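Local coordinates for serpin (Taeniopygia guttata, PDB 5HGC), which probably inhibits serine proteases, as other members of the serpin family do, and binds cortisol, at residues Leu49-Arg54 with Glu76-Phe81. Numbering follows the deposited sequence. Where two conformers were deposited one is given.
Sequences LALGAR and EIHEGF. With BDG (2,6-diamino-2,6-dideoxy-alpha-D-glucopyranose), chain F.
Both Leu51 and His78 set CG anti to their own carbonyl carbon (chi1 -86° and -59°), and these torsions carry the two side chains past each other in opposite directions until a methyl meets a ring. In one of the two conformers of Leu51, its CD2 sits almost squarely over the imidazole, 3.6 Å from the ring centroid of His78 and 8° off its normal, a CH-pi contact. The closest ring atom is NE2, 3.6 Å from Leu51 CD2, while the branch point follows behind, Leu51 CG lying 3.8 Å from His78 CE1. Ala50 meets the same ring differently: its CB approaches the edge, 4.2 Å from His78 CE1 and near the ring plane. Within these segments the imidazole carries the packing of helix 39-52 on helix 74-89, in the helical part of the serpin fold, while Phe81 adds to it on Ser43, Thr44 and Ala47. Leu122 and Tyr123 of helix 113-123 touch the same cluster. Both ring nitrogens have polar partners outside the two segments: ND1 is hydrogen-bonded to Tyr123 and NE2 to Glu74, which together fix the rotation of the ring under the methyl. Replacing His78 with an alanine would probably leave Tyr123 and Glu74 without their shared mate and open a gap beneath the Leu51 methyl. The diamino sugar, hydrogen-bonded to Asp118, lies beside Leu51 and His78, which line its pocket without gripping it: Leu51 O is 3.7 Å from its O1, and its O5, oblique to the ring, is 3.8 Å from His78 CD2. The buried imidazole thus combines an apolar face with two bonded nitrogens, and the Glu74 carboxylate would probably polarise it.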
loop_
_atom_site.group_PDB
_atom_site.type_symbol
_atom_site.label_atom_id
_atom_site.label_comp_id
_atom_site.label_asym_id
_atom_site.label_seq_id
_atom_site.Cartn_x
_atom_site.Cartn_y
_atom_site.Cartn_z
ATOM N N LEU A 49 -13.564 10.095 1.715
ATOM C CA LEU A 49 -15.021 9.927 1.684
ATOM C C LEU A 49 -15.689 10.355 2.960
ATOM O O LEU A 49 -16.779 10.960 2.943
ATOM C CB LEU A 49 -15.459 8.505 1.398
ATOM C CG LEU A 49 -15.385 8.050 -0.049
ATOM C CD1 LEU A 49 -16.062 6.694 -0.088
ATOM C CD2 LEU A 49 -16.090 9.001 -1.009
ATOM N N ALA A 50 -15.052 10.056 4.084
ATOM C CA ALA A 50 -15.625 10.465 5.362
ATOM C C ALA A 50 -15.901 11.983 5.420
ATOM O O ALA A 50 -16.834 12.405 6.113
ATOM C CB ALA A 50 -14.751 10.031 6.515
ATOM N N LEU A 51 -15.108 12.786 4.710
ATOM C CA LEU A 51 -15.349 14.234 4.672
ATOM C C LEU A 51 -16.773 14.499 4.292
ATOM O O LEU A 51 -17.426 15.348 4.900
ATOM C CB LEU A 51 -14.474 14.971 3.656
ATOM C CG LEU A 51 -13.112 15.370 4.158
ATOM C CD1 LEU A 51 -12.357 16.106 3.047
ATOM C CD2 LEU A 51 -13.313 16.241 5.387
ATOM N N GLY A 52 -17.237 13.752 3.285
ATOM C CA GLY A 52 -18.581 13.905 2.806
ATOM C C GLY A 52 -19.669 13.051 3.433
ATOM O O GLY A 52 -20.825 13.180 3.019
ATOM N N ALA A 53 -19.326 12.172 4.380
ATOM C CA ALA A 53 -20.292 11.222 4.910
ATOM C C ALA A 53 -20.888 11.803 6.162
ATOM O O ALA A 53 -20.318 12.725 6.766
ATOM C CB ALA A 53 -19.671 9.855 5.157
ATOM N N ARG A 54 -22.076 11.306 6.517
ATOM C CA ARG A 54 -22.774 11.742 7.717
ATOM C C ARG A 54 -23.216 10.520 8.523
ATOM O O ARG A 54 -23.333 9.406 7.964
ATOM C CB ARG A 54 -23.948 12.690 7.368
ATOM C CG ARG A 54 -23.555 14.056 6.762
ATOM C CD ARG A 54 -22.676 15.025 7.604
ATOM N NE ARG A 54 -22.321 16.264 6.852
ATOM C CZ ARG A 54 -21.266 16.443 6.011
ATOM N NH1 ARG A 54 -20.362 15.469 5.768
ATOM N NH2 ARG A 54 -21.090 17.636 5.406
ATOM N N GLU A 76 -8.787 15.706 13.884
ATOM C CA GLU A 76 -7.405 15.209 13.945
ATOM C C GLU A 76 -7.068 14.163 12.877
ATOM O O GLU A 76 -5.987 14.183 12.351
ATOM C CB GLU A 76 -7.067 14.685 15.337
ATOM C CG GLU A 76 -7.028 15.770 16.423
ATOM C CD GLU A 76 -6.973 15.173 17.833
ATOM O OE1 GLU A 76 -5.917 15.323 18.490
ATOM O OE2 GLU A 76 -7.968 14.523 18.277
ATOM N N ILE A 77 -8.004 13.270 12.579
ATOM C CA ILE A 77 -7.904 12.291 11.499
ATOM C C ILE A 77 -7.634 13.021 10.204
ATOM O O ILE A 77 -6.586 12.768 9.593
ATOM C CB ILE A 77 -9.187 11.479 11.418
ATOM C CG1 ILE A 77 -9.387 10.696 12.710
ATOM C CG2 ILE A 77 -9.160 10.538 10.246
ATOM C CD1 ILE A 77 -10.708 9.973 12.809
ATOM N N HIS A 78 -8.495 13.984 9.815
ATOM C CA HIS A 78 -8.291 14.702 8.542
ATOM C C HIS A 78 -6.990 15.508 8.564
ATOM O O HIS A 78 -6.264 15.582 7.550
ATOM C CB HIS A 78 -9.491 15.572 8.171
ATOM C CG HIS A 78 -10.773 14.813 8.022
ATOM N ND1 HIS A 78 -10.944 13.802 7.100
ATOM C CD2 HIS A 78 -11.957 14.925 8.667
ATOM C CE1 HIS A 78 -12.162 13.292 7.208
ATOM N NE2 HIS A 78 -12.803 13.958 8.150
ATOM N N GLU A 79 -6.655 16.073 9.718
ATOM C CA GLU A 79 -5.395 16.825 9.854
ATOM C C GLU A 79 -4.229 15.886 9.653
ATOM O O GLU A 79 -3.268 16.222 8.924
ATOM C CB GLU A 79 -5.276 17.422 11.233
ATOM C CG GLU A 79 -5.485 18.910 11.255
ATOM C CD GLU A 79 -6.108 19.378 12.561
ATOM O OE1 GLU A 79 -5.817 18.787 13.641
ATOM O OE2 GLU A 79 -6.901 20.346 12.492
ATOM N N GLY A 80 -4.358 14.710 10.300
ATOM C CA GLY A 80 -3.422 13.613 10.250
ATOM C C GLY A 80 -3.150 13.197 8.826
ATOM O O GLY A 80 -1.960 13.160 8.395
ATOM N N PHE A 81 -4.236 12.901 8.083
ATOM C CA PHE A 81 -4.074 12.409 6.738
ATOM C C PHE A 81 -3.602 13.522 5.828
ATOM O O PHE A 81 -2.835 13.257 4.916
ATOM C CB PHE A 81 -5.355 11.812 6.193
ATOM C CG PHE A 81 -5.627 10.444 6.678
ATOM C CD1 PHE A 81 -4.809 9.353 6.260
ATOM C CD2 PHE A 81 -6.720 10.198 7.555
ATOM C CE1 PHE A 81 -5.066 8.059 6.750
ATOM C CE2 PHE A 81 -6.981 8.898 8.023
ATOM C CZ PHE A 81 -6.163 7.832 7.612
HETATM C C5 BDG F . -13.353 18.540 9.833
HETATM O O5 BDG F . -14.385 17.753 9.158
HETATM C C1 BDG F . -15.418 18.456 8.377
HETATM O O1 BDG F . -16.247 17.519 7.629
HETATM C C2 BDG F . -14.867 19.678 7.546
HETATM N N2 BDG F . -15.512 19.823 6.246
HETATM C C3 BDG F . -13.300 19.764 7.499
HETATM O O3 BDG F . -12.793 20.911 6.744
HETATM C C4 BDG F . -12.730 19.661 8.955
HETATM O O4 BDG F . -11.307 19.533 9.036
HETATM C C6 BDG F . -13.836 19.179 11.157
HETATM N N6 BDG F . -14.699 18.303 11.938
#